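Local coordinates for dihydroorotase (PDB 6L0A), which catalyses the zinc-dependent, reversible interconversion of N-carbamoyl-L-aspartate and dihydroorotate, the third step of de novo pyrimidine biosynthesis, at residues C[11-16]-C[312-317]; C[35-40]-C[307-312]; C[65-70]-C[321-326]. All coordinates share one frame; numbering follows the deposited sequence.

Contact 1. Residues C[11-16]-C[312-317]. With ZN (zinc ion), chain K; LMR ((2S)-2-hydroxybutanedioic acid), chain M.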
loop_
_atom_site.group_PDB
_atom_site.type_symbol
_atom_site.label_atom_id
_atom_site.label_comp_id
_atom_site.label_asym_id
_atom_site.label_seq_id
_atom_site.Cartn_x
_atom_site.Cartn_y
_atom_site.Cartn_z
ATOM N N CYS C 11 22.609 -10.561 -18.128
ATOM C CA CYS C 11 22.410 -9.118 -18.130
ATOM C C CYS C 11 21.234 -8.729 -17.237
ATOM O O CYS C 11 20.193 -9.392 -17.214
ATOM C CB CYS C 11 22.171 -8.565 -19.531
ATOM S SG CYS C 11 20.982 -9.430 -20.532
ATOM N N ASP C 12 21.420 -7.630 -16.520
ATOM C CA ASP C 12 20.360 -6.961 -15.768
ATOM C C ASP C 12 20.205 -5.591 -16.415
ATOM O O ASP C 12 21.067 -4.716 -16.268
ATOM C CB ASP C 12 20.720 -6.869 -14.286
ATOM C CG ASP C 12 19.711 -6.075 -13.483
ATOM O OD1 ASP C 12 18.720 -5.578 -14.066
ATOM O OD2 ASP C 12 19.924 -5.953 -12.264
ATOM N N MET C 13 19.125 -5.410 -17.159
ATOM C CA MET C 13 18.995 -4.203 -17.961
ATOM C C MET C 13 18.284 -3.068 -17.221
ATOM O O MET C 13 17.693 -2.188 -17.866
ATOM C CB MET C 13 18.304 -4.544 -19.280
ATOM C CG MET C 13 19.192 -5.446 -20.189
ATOM S SD MET C 13 20.938 -4.944 -20.263
ATOM C CE MET C 13 21.451 -5.816 -21.759
ATOM N N HIS C 14 18.376 -3.022 -15.889
ATOM C CA HIS C 14 17.758 -1.922 -15.135
ATOM C C HIS C 14 18.357 -1.892 -13.721
ATOM O O HIS C 14 17.813 -2.504 -12.806
ATOM C CB HIS C 14 16.249 -2.091 -15.089
ATOM C CG HIS C 14 15.514 -0.844 -14.704
ATOM N ND1 HIS C 14 14.404 -0.395 -15.385
ATOM C CD2 HIS C 14 15.734 0.053 -13.711
ATOM C CE1 HIS C 14 13.969 0.722 -14.826
ATOM N NE2 HIS C 14 14.754 1.013 -13.806
ATOM N N VAL C 15 19.455 -1.146 -13.554
ATOM C CA VAL C 15 20.251 -1.172 -12.324
ATOM C C VAL C 15 20.407 0.241 -11.779
ATOM O O VAL C 15 20.717 1.170 -12.533
ATOM C CB VAL C 15 21.642 -1.802 -12.562
ATOM C CG1 VAL C 15 22.542 -1.610 -11.350
ATOM C CG2 VAL C 15 21.506 -3.288 -12.873
ATOM N N HIS C 16 20.219 0.401 -10.463
ATOM C CA HIS C 16 20.581 1.618 -9.745
ATOM C C HIS C 16 21.769 1.333 -8.834
ATOM O O HIS C 16 21.691 0.443 -7.977
ATOM C CB HIS C 16 19.402 2.135 -8.903
ATOM C CG HIS C 16 18.210 2.555 -9.710
ATOM N ND1 HIS C 16 18.061 3.831 -10.213
ATOM C CD2 HIS C 16 17.115 1.863 -10.105
ATOM C CE1 HIS C 16 16.925 3.902 -10.889
ATOM N NE2 HIS C 16 16.331 2.721 -10.840
ATOM N N TYR C 312 19.642 -5.116 -26.886
ATOM C CA TYR C 312 20.595 -4.025 -26.775
ATOM C C TYR C 312 21.760 -4.198 -27.740
ATOM O O TYR C 312 22.642 -3.332 -27.788
ATOM C CB TYR C 312 21.118 -3.914 -25.341
ATOM C CG TYR C 312 20.210 -3.117 -24.418
ATOM C CD1 TYR C 312 19.159 -3.726 -23.736
ATOM C CD2 TYR C 312 20.404 -1.750 -24.240
ATOM C CE1 TYR C 312 18.323 -2.978 -22.891
ATOM C CE2 TYR C 312 19.592 -1.007 -23.403
ATOM C CZ TYR C 312 18.552 -1.622 -22.736
ATOM O OH TYR C 312 17.747 -0.861 -21.914
ATOM N N GLU C 313 21.768 -5.302 -28.486
ATOM C CA GLU C 313 22.800 -5.620 -29.476
ATOM C C GLU C 313 24.194 -5.496 -28.870
ATOM O O GLU C 313 25.066 -4.785 -29.374
ATOM C CB GLU C 313 22.639 -4.755 -30.729
ATOM C CG GLU C 313 21.262 -4.958 -31.358
ATOM C CD GLU C 313 20.982 -4.042 -32.555
ATOM O OE1 GLU C 313 21.706 -4.152 -33.562
ATOM O OE2 GLU C 313 20.052 -3.225 -32.461
ATOM N N VAL C 314 24.389 -6.201 -27.756
ATOM C CA VAL C 314 25.662 -6.230 -27.048
ATOM C C VAL C 314 26.618 -7.127 -27.821
ATOM O O VAL C 314 26.276 -8.262 -28.164
ATOM C CB VAL C 314 25.471 -6.744 -25.613
ATOM C CG1 VAL C 314 26.781 -6.670 -24.831
ATOM C CG2 VAL C 314 24.376 -5.945 -24.897
ATOM N N LYS C 315 27.812 -6.620 -28.093
ATOM C CA LYS C 315 28.818 -7.346 -28.855
ATOM C C LYS C 315 29.921 -7.838 -27.927
ATOM O O LYS C 315 30.207 -7.231 -26.892
ATOM C CB LYS C 315 29.423 -6.456 -29.947
ATOM C CG LYS C 315 28.406 -5.760 -30.832
ATOM C CD LYS C 315 27.508 -6.759 -31.554
ATOM C CE LYS C 315 26.569 -6.058 -32.536
ATOM N NZ LYS C 315 25.616 -7.001 -33.196
ATOM N N ASP C 316 30.563 -8.942 -28.330
ATOM C CA ASP C 316 31.670 -9.477 -27.546
ATOM C C ASP C 316 32.753 -8.431 -27.301
ATOM O O ASP C 316 33.432 -8.467 -26.266
ATOM C CB ASP C 316 32.264 -10.700 -28.246
ATOM C CG ASP C 316 32.463 -11.878 -27.303
ATOM O OD1 ASP C 316 32.732 -12.992 -27.802
ATOM O OD2 ASP C 316 32.351 -11.698 -26.067
ATOM N N SER C 317 32.921 -7.482 -28.224
ATOM C CA SER C 317 33.990 -6.503 -28.087
ATOM C C SER C 317 33.715 -5.471 -26.999
ATOM O O SER C 317 34.660 -4.834 -26.523
ATOM C CB SER C 317 34.230 -5.790 -29.417
ATOM O OG SER C 317 33.087 -5.058 -29.806
HETATM ZN ZN ZN K . 14.588 1.995 -11.898
HETATM C C1 LMR M . 12.107 3.433 -9.604
HETATM O O1A LMR M . 12.575 2.683 -10.502
HETATM O O1B LMR M . 10.927 3.812 -9.749
HETATM C C2 LMR M . 12.923 3.893 -8.373
HETATM O O2 LMR M . 12.428 3.476 -7.115
HETATM C C3 LMR M . 14.272 3.257 -8.378
HETATM C C4 LMR M . 15.029 4.246 -7.523
HETATM O O4A LMR M . 14.796 4.395 -6.273
HETATM O O4B LMR M . 15.869 4.898 -8.158
HETATM O O HOH W 1 16.229 -2.015 -20.139
#

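Contact 2. Residues C[35-40]-C[307-312]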
loop_
_atom_site.group_PDB
_atom_site.type_symbol
_atom_site.label_atom_id
_atom_site.label_comp_id
_atom_site.label_asym_id
_atom_site.label_seq_id
_atom_site.Cartn_x
_atom_site.Cartn_y
_atom_site.Cartn_z
ATOM N N VAL C 35 25.440 -11.186 -12.312
ATOM C CA VAL C 35 25.144 -10.343 -13.472
ATOM C C VAL C 35 26.451 -9.874 -14.094
ATOM O O VAL C 35 27.293 -9.275 -13.414
ATOM C CB VAL C 35 24.271 -9.138 -13.070
ATOM C CG1 VAL C 35 24.194 -8.130 -14.202
ATOM C CG2 VAL C 35 22.881 -9.619 -12.645
ATOM N N SER C 36 26.602 -10.119 -15.396
ATOM C CA SER C 36 27.787 -9.703 -16.140
ATOM C C SER C 36 27.639 -8.312 -16.746
ATOM O O SER C 36 28.597 -7.531 -16.738
ATOM C CB SER C 36 28.079 -10.716 -17.254
ATOM O OG SER C 36 29.090 -10.220 -18.116
ATOM N N ILE C 37 26.441 -7.997 -17.245
ATOM C CA ILE C 37 26.150 -6.777 -17.990
ATOM C C ILE C 37 25.052 -6.021 -17.243
ATOM O O ILE C 37 24.017 -6.608 -16.920
ATOM C CB ILE C 37 25.685 -7.091 -19.423
ATOM C CG1 ILE C 37 26.753 -7.875 -20.194
ATOM C CG2 ILE C 37 25.319 -5.808 -20.169
ATOM C CD1 ILE C 37 26.162 -8.766 -21.285
ATOM N N ALA C 38 25.273 -4.731 -16.989
ATOM C CA ALA C 38 24.321 -3.890 -16.261
ATOM C C ALA C 38 24.001 -2.630 -17.058
ATOM O O ALA C 38 24.912 -1.940 -17.523
ATOM C CB ALA C 38 24.884 -3.494 -14.892
ATOM N N TYR C 39 22.713 -2.314 -17.188
ATOM C CA TYR C 39 22.279 -1.046 -17.766
ATOM C C TYR C 39 21.984 -0.087 -16.620
ATOM O O TYR C 39 21.067 -0.337 -15.830
ATOM C CB TYR C 39 21.044 -1.238 -18.636
ATOM C CG TYR C 39 20.592 0.005 -19.385
ATOM C CD1 TYR C 39 21.397 0.594 -20.344
ATOM C CD2 TYR C 39 19.339 0.562 -19.148
ATOM C CE1 TYR C 39 20.972 1.727 -21.054
ATOM C CE2 TYR C 39 18.902 1.693 -19.845
ATOM C CZ TYR C 39 19.732 2.264 -20.802
ATOM O OH TYR C 39 19.319 3.371 -21.518
ATOM N N ILE C 40 22.753 0.995 -16.536
ATOM C CA ILE C 40 22.825 1.851 -15.351
ATOM C C ILE C 40 21.857 3.018 -15.493
ATOM O O ILE C 40 21.964 3.821 -16.428
ATOM C CB ILE C 40 24.256 2.369 -15.130
ATOM C CG1 ILE C 40 25.219 1.192 -14.960
ATOM C CG2 ILE C 40 24.327 3.332 -13.947
ATOM C CD1 ILE C 40 24.980 0.375 -13.662
ATOM N N PHE C 307 17.938 -12.599 -24.431
ATOM C CA PHE C 307 17.021 -11.619 -25.009
ATOM C C PHE C 307 17.494 -10.193 -24.761
ATOM O O PHE C 307 17.343 -9.327 -25.632
ATOM C CB PHE C 307 15.610 -11.834 -24.459
ATOM C CG PHE C 307 15.010 -13.163 -24.852
ATOM C CD1 PHE C 307 15.286 -13.719 -26.098
ATOM C CD2 PHE C 307 14.194 -13.860 -23.976
ATOM C CE1 PHE C 307 14.734 -14.944 -26.466
ATOM C CE2 PHE C 307 13.650 -15.078 -24.334
ATOM C CZ PHE C 307 13.919 -15.621 -25.582
ATOM N N GLY C 308 18.076 -9.926 -23.594
ATOM C CA GLY C 308 18.600 -8.589 -23.339
ATOM C C GLY C 308 19.821 -8.286 -24.183
ATOM O O GLY C 308 19.954 -7.187 -24.731
ATOM N N ILE C 309 20.728 -9.257 -24.303
ATOM C CA ILE C 309 21.889 -9.091 -25.175
ATOM C C ILE C 309 21.448 -8.814 -26.609
ATOM O O ILE C 309 22.005 -7.942 -27.289
ATOM C CB ILE C 309 22.793 -10.335 -25.082
ATOM C CG1 ILE C 309 23.670 -10.240 -23.831
ATOM C CG2 ILE C 309 23.637 -10.494 -26.353
ATOM C CD1 ILE C 309 24.422 -11.514 -23.502
ATOM N N SER C 310 20.429 -9.533 -27.085
ATOM C CA SER C 310 19.957 -9.348 -28.455
ATOM C C SER C 310 19.312 -7.974 -28.655
ATOM O O SER C 310 19.577 -7.294 -29.655
ATOM C CB SER C 310 18.977 -10.471 -28.821
ATOM O OG SER C 310 18.310 -10.205 -30.047
ATOM N N PHE C 311 18.457 -7.551 -27.716
ATOM C CA PHE C 311 17.739 -6.285 -27.871
ATOM C C PHE C 311 18.687 -5.094 -27.811
ATOM O O PHE C 311 18.540 -4.137 -28.580
ATOM C CB PHE C 311 16.659 -6.162 -26.784
ATOM C CG PHE C 311 15.712 -5.013 -26.986
ATOM C CD1 PHE C 311 14.596 -5.154 -27.785
ATOM C CD2 PHE C 311 15.939 -3.791 -26.379
ATOM C CE1 PHE C 311 13.715 -4.092 -27.986
ATOM C CE2 PHE C 311 15.071 -2.737 -26.573
ATOM C CZ PHE C 311 13.947 -2.894 -27.374
ATOM N N TYR C 312 19.642 -5.116 -26.886
ATOM C CA TYR C 312 20.595 -4.025 -26.775
ATOM C C TYR C 312 21.760 -4.198 -27.740
ATOM O O TYR C 312 22.642 -3.332 -27.788
ATOM C CB TYR C 312 21.118 -3.914 -25.341
ATOM C CG TYR C 312 20.210 -3.117 -24.418
ATOM C CD1 TYR C 312 19.159 -3.726 -23.736
ATOM C CD2 TYR C 312 20.404 -1.750 -24.240
ATOM C CE1 TYR C 312 18.323 -2.978 -22.891
ATOM C CE2 TYR C 312 19.592 -1.007 -23.403
ATOM C CZ TYR C 312 18.552 -1.622 -22.736
ATOM O OH TYR C 312 17.747 -0.861 -21.914
#

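Contact 3. Residues C[65-70]-C[321-326]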
loop_
_atom_site.group_PDB
_atom_site.type_symbol
_atom_site.label_atom_id
_atom_site.label_comp_id
_atom_site.label_asym_id
_atom_site.label_seq_id
_atom_site.Cartn_x
_atom_site.Cartn_y
_atom_site.Cartn_z
ATOM N N ALA C 65 34.328 -2.160 -10.221
ATOM C CA ALA C 65 33.971 -3.496 -10.700
ATOM C C ALA C 65 34.559 -3.688 -12.085
ATOM O O ALA C 65 33.866 -3.554 -13.100
ATOM C CB ALA C 65 32.453 -3.701 -10.725
ATOM N N PRO C 66 35.856 -4.007 -12.170
ATOM C CA PRO C 66 36.502 -4.072 -13.489
ATOM C C PRO C 66 35.983 -5.185 -14.380
ATOM O O PRO C 66 36.216 -5.127 -15.592
ATOM C CB PRO C 66 37.991 -4.268 -13.150
ATOM C CG PRO C 66 38.132 -3.773 -11.741
ATOM C CD PRO C 66 36.826 -4.130 -11.069
ATOM N N LYS C 67 35.288 -6.193 -13.847
ATOM C CA LYS C 67 34.793 -7.281 -14.681
ATOM C C LYS C 67 33.336 -7.116 -15.098
ATOM O O LYS C 67 32.804 -7.985 -15.796
ATOM C CB LYS C 67 34.978 -8.623 -13.963
ATOM C CG LYS C 67 36.416 -8.856 -13.495
ATOM C CD LYS C 67 36.577 -10.208 -12.810
ATOM C CE LYS C 67 37.984 -10.349 -12.229
ATOM N NZ LYS C 67 38.224 -11.699 -11.648
ATOM N N THR C 68 32.685 -6.030 -14.697
ATOM C CA THR C 68 31.289 -5.775 -15.037
ATOM C C THR C 68 31.202 -4.891 -16.275
ATOM O O THR C 68 31.947 -3.918 -16.412
ATOM C CB THR C 68 30.585 -5.113 -13.855
ATOM O OG1 THR C 68 30.638 -6.010 -12.741
ATOM C CG2 THR C 68 29.137 -4.804 -14.178
ATOM N N THR C 69 30.307 -5.250 -17.186
ATOM C CA THR C 69 30.089 -4.489 -18.411
ATOM C C THR C 69 28.976 -3.482 -18.168
ATOM O O THR C 69 27.855 -3.873 -17.839
ATOM C CB THR C 69 29.727 -5.431 -19.553
ATOM O OG1 THR C 69 30.853 -6.290 -19.811
ATOM C CG2 THR C 69 29.348 -4.645 -20.810
ATOM N N PHE C 70 29.282 -2.195 -18.332
ATOM C CA PHE C 70 28.373 -1.111 -17.968
ATOM C C PHE C 70 27.828 -0.455 -19.229
ATOM O O PHE C 70 28.600 0.056 -20.043
ATOM C CB PHE C 70 29.089 -0.072 -17.111
ATOM C CG PHE C 70 29.395 -0.545 -15.729
ATOM C CD1 PHE C 70 28.372 -0.747 -14.817
ATOM C CD2 PHE C 70 30.701 -0.815 -15.343
ATOM C CE1 PHE C 70 28.635 -1.197 -13.538
ATOM C CE2 PHE C 70 30.980 -1.279 -14.057
ATOM C CZ PHE C 70 29.948 -1.467 -13.151
ATOM N N SER C 321 34.396 -8.683 -19.364
ATOM C CA SER C 321 34.906 -9.978 -18.928
ATOM C C SER C 321 34.060 -11.067 -19.566
ATOM O O SER C 321 32.830 -10.967 -19.599
ATOM C CB SER C 321 34.883 -10.117 -17.403
ATOM O OG SER C 321 34.873 -11.481 -17.014
ATOM N N SER C 322 34.722 -12.100 -20.085
ATOM C CA SER C 322 34.022 -13.209 -20.717
ATOM C C SER C 322 33.618 -14.293 -19.726
ATOM O O SER C 322 33.086 -15.325 -20.149
ATOM C CB SER C 322 34.883 -13.815 -21.835
ATOM O OG SER C 322 36.214 -14.028 -21.395
ATOM N N ASP C 323 33.833 -14.074 -18.424
ATOM C CA ASP C 323 33.413 -15.036 -17.406
ATOM C C ASP C 323 31.935 -15.364 -17.556
ATOM O O ASP C 323 31.117 -14.499 -17.881
ATOM C CB ASP C 323 33.668 -14.494 -15.997
ATOM C CG ASP C 323 35.132 -14.358 -15.670
ATOM O OD1 ASP C 323 35.972 -14.823 -16.467
ATOM O OD2 ASP C 323 35.442 -13.771 -14.610
ATOM N N LYS C 324 31.593 -16.621 -17.309
ATOM C CA LYS C 324 30.234 -17.109 -17.472
ATOM C C LYS C 324 29.604 -17.301 -16.103
ATOM O O LYS C 324 30.271 -17.739 -15.164
ATOM C CB LYS C 324 30.209 -18.430 -18.241
ATOM C CG LYS C 324 30.531 -18.301 -19.725
ATOM C CD LYS C 324 31.184 -19.570 -20.267
ATOM C CE LYS C 324 32.268 -20.089 -19.333
ATOM N NZ LYS C 324 33.020 -21.249 -19.910
ATOM N N ALA C 325 28.324 -16.967 -15.986
ATOM C CA ALA C 325 27.627 -17.110 -14.715
ATOM C C ALA C 325 27.067 -18.525 -14.627
ATOM O O ALA C 325 26.275 -18.942 -15.479
ATOM C CB ALA C 325 26.525 -16.054 -14.571
ATOM N N ILE C 326 27.483 -19.263 -13.606
ATOM C CA ILE C 326 27.070 -20.651 -13.416
ATOM C C ILE C 326 26.105 -20.704 -12.240
ATOM O O ILE C 326 26.479 -20.396 -11.101
ATOM C CB ILE C 326 28.273 -21.578 -13.182
ATOM C CG1 ILE C 326 29.317 -21.398 -14.294
ATOM C CG2 ILE C 326 27.813 -23.027 -13.090
ATOM C CD1 ILE C 326 28.812 -21.762 -15.675
HETATM O O HOH W 2 38.078 -12.733 -14.085
#

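Contact 1. Residues C[11-16]-C[312-317]
M13 lays its thioether along the ring of Y312 while its own backbone carbonyl is tied to the hydroxyl of the same tyrosine through a water. In this Met-aromatic contact SD of M13 stands 4.5 Å from the centroid of the Y312 ring, 27° off the ring normal. The two side chains run past each other in opposite directions: CB and CG of M13 pack beside CE1 of Y312, and the methyl CE reaches CD1 of Y312 at 3.7 Å. A bend at chi2 (-43°) keeps SD and CE of M13 close alongside the ring, with CE also brushing CG2 of V314 at 4.3 Å. The water, at the edge of the ring, accepts a hydrogen bond from OH of Y312 (2.6 Å) and donates one to O of M13 (2.7 Å); N135 also bonds the hydroxyl. M13 is the corner residue just before the H-x-H pair H14 and H16, the metal-binding signature of amidohydrolases. NE2 of H14 and NE2 of H16 each bind zinc at 2.2 Å, beside D258 and malate O1A; O4B of malate's second carboxylate lies over one face of the H16 ring. An Asx turn, in which N of H14 donates to OD1 of D12 (3.2 Å) from above the carboxylate plane, braces this corner. The 312-317 segment leaves helix 300-312 through a Schellman motif with E313 at C-prime. M13 thus lies between the end of that helix and the barrel strands, touching Y39 of strand 37-40, L71 of strand 69-71 and F254 of strand 253-255.

Contact 2. Residues C[35-40]-C[307-312]
The side chains of Y39 and Y312 cross at about a right angle where helix 300-312 packs against strand 37-40 of the TIM-type barrel of this amidohydrolase. Their ring planes meet at 48° with centroids 5.0 Å apart. The hydroxyl of Y312 reaches over one face of the Y39 ring, offset toward its rim on the CD2–CE2 side, while CE2 of Y312 sits 3.9 Å from CE1 of Y39, along the CD1–CE1 rim. CG of Y39 is anti to the backbone N (chi1 -175°), which carries the ring from the strand toward the helix end. Both hydroxyls end on the amide of N135: OH of Y39 pairs with its OD1 and OH of Y312 with its ND2, so one asparagine ties the two tyrosines together. A leucine in place of Y39 would probably leave OD1 of N135 without this partner and take away the flat surface beneath the Y312 hydroxyl. Two residues earlier on the strand, I37 meets I309 in a purely apolar contact, also at about a right angle. There CD1 of I37 lies 3.9 Å from CG1 of I309 and equally near that residue's own CD1.

Contact 3. Residues C[65-70]-C[321-326]
Van der Waals packing carries the closest approach, between K67 and S321 where the loop after helix 51-64 meets the linker leading into strand 324-328. CB of S321 lies 3.4 Å from the carbonyl O of K67 and 3.8 Å from CB of K67. The type I turn from A65 to T68, closed by N of T68 on O of A65, sets K67 in this position. Within the linker, OG of S321, anti to its own backbone N (chi1 157°), accepts a hydrogen bond from N of D323 at 3.1 Å and 162°, an ST turn; just before it, N of A320 bonds directly to OG1 of T69. The charged interaction is indirect. The K67 chain runs extended beyond CG and slants past D323, leaving NZ of K67 4.6 Å from OD2 of D323, too far for a direct salt bridge. A water spans the gap, accepting from NZ of K67 at 2.7 Å and donating to OD2 of D323 at 2.9 Å. That same OD2 forms a salt bridge with R31 of helix 20-32. The lysine is thus probably a secondary, water-mediated partner, and packing at S321 plus the T69–A320 bond joins barrel loop to linker.

Overall arrangement
The three contacts fasten the C-terminal part of the chain to successive strands of one parallel sheet: 11-15 in contact 1, 37-40 in contact 2 and 69-71 in contact 3. Contacts 1 and 2 share Y312 and have centres about 2 Å apart; probable backbone hydrogen bonds run from N of D12 to O of I37 (2.8 Å) and from N of V15 to O of Y39 (2.9 Å). The centre of contact 3 is about 12 Å from that of contact 2, the two linked by a probable bond from N of A38 to O of T69 (2.9 Å). The strand that carries M13 continues into the zinc ligands H14 and H16, the Y39 side chain is about 9 Å from a zinc ion, and contact 3 lies away from the active site.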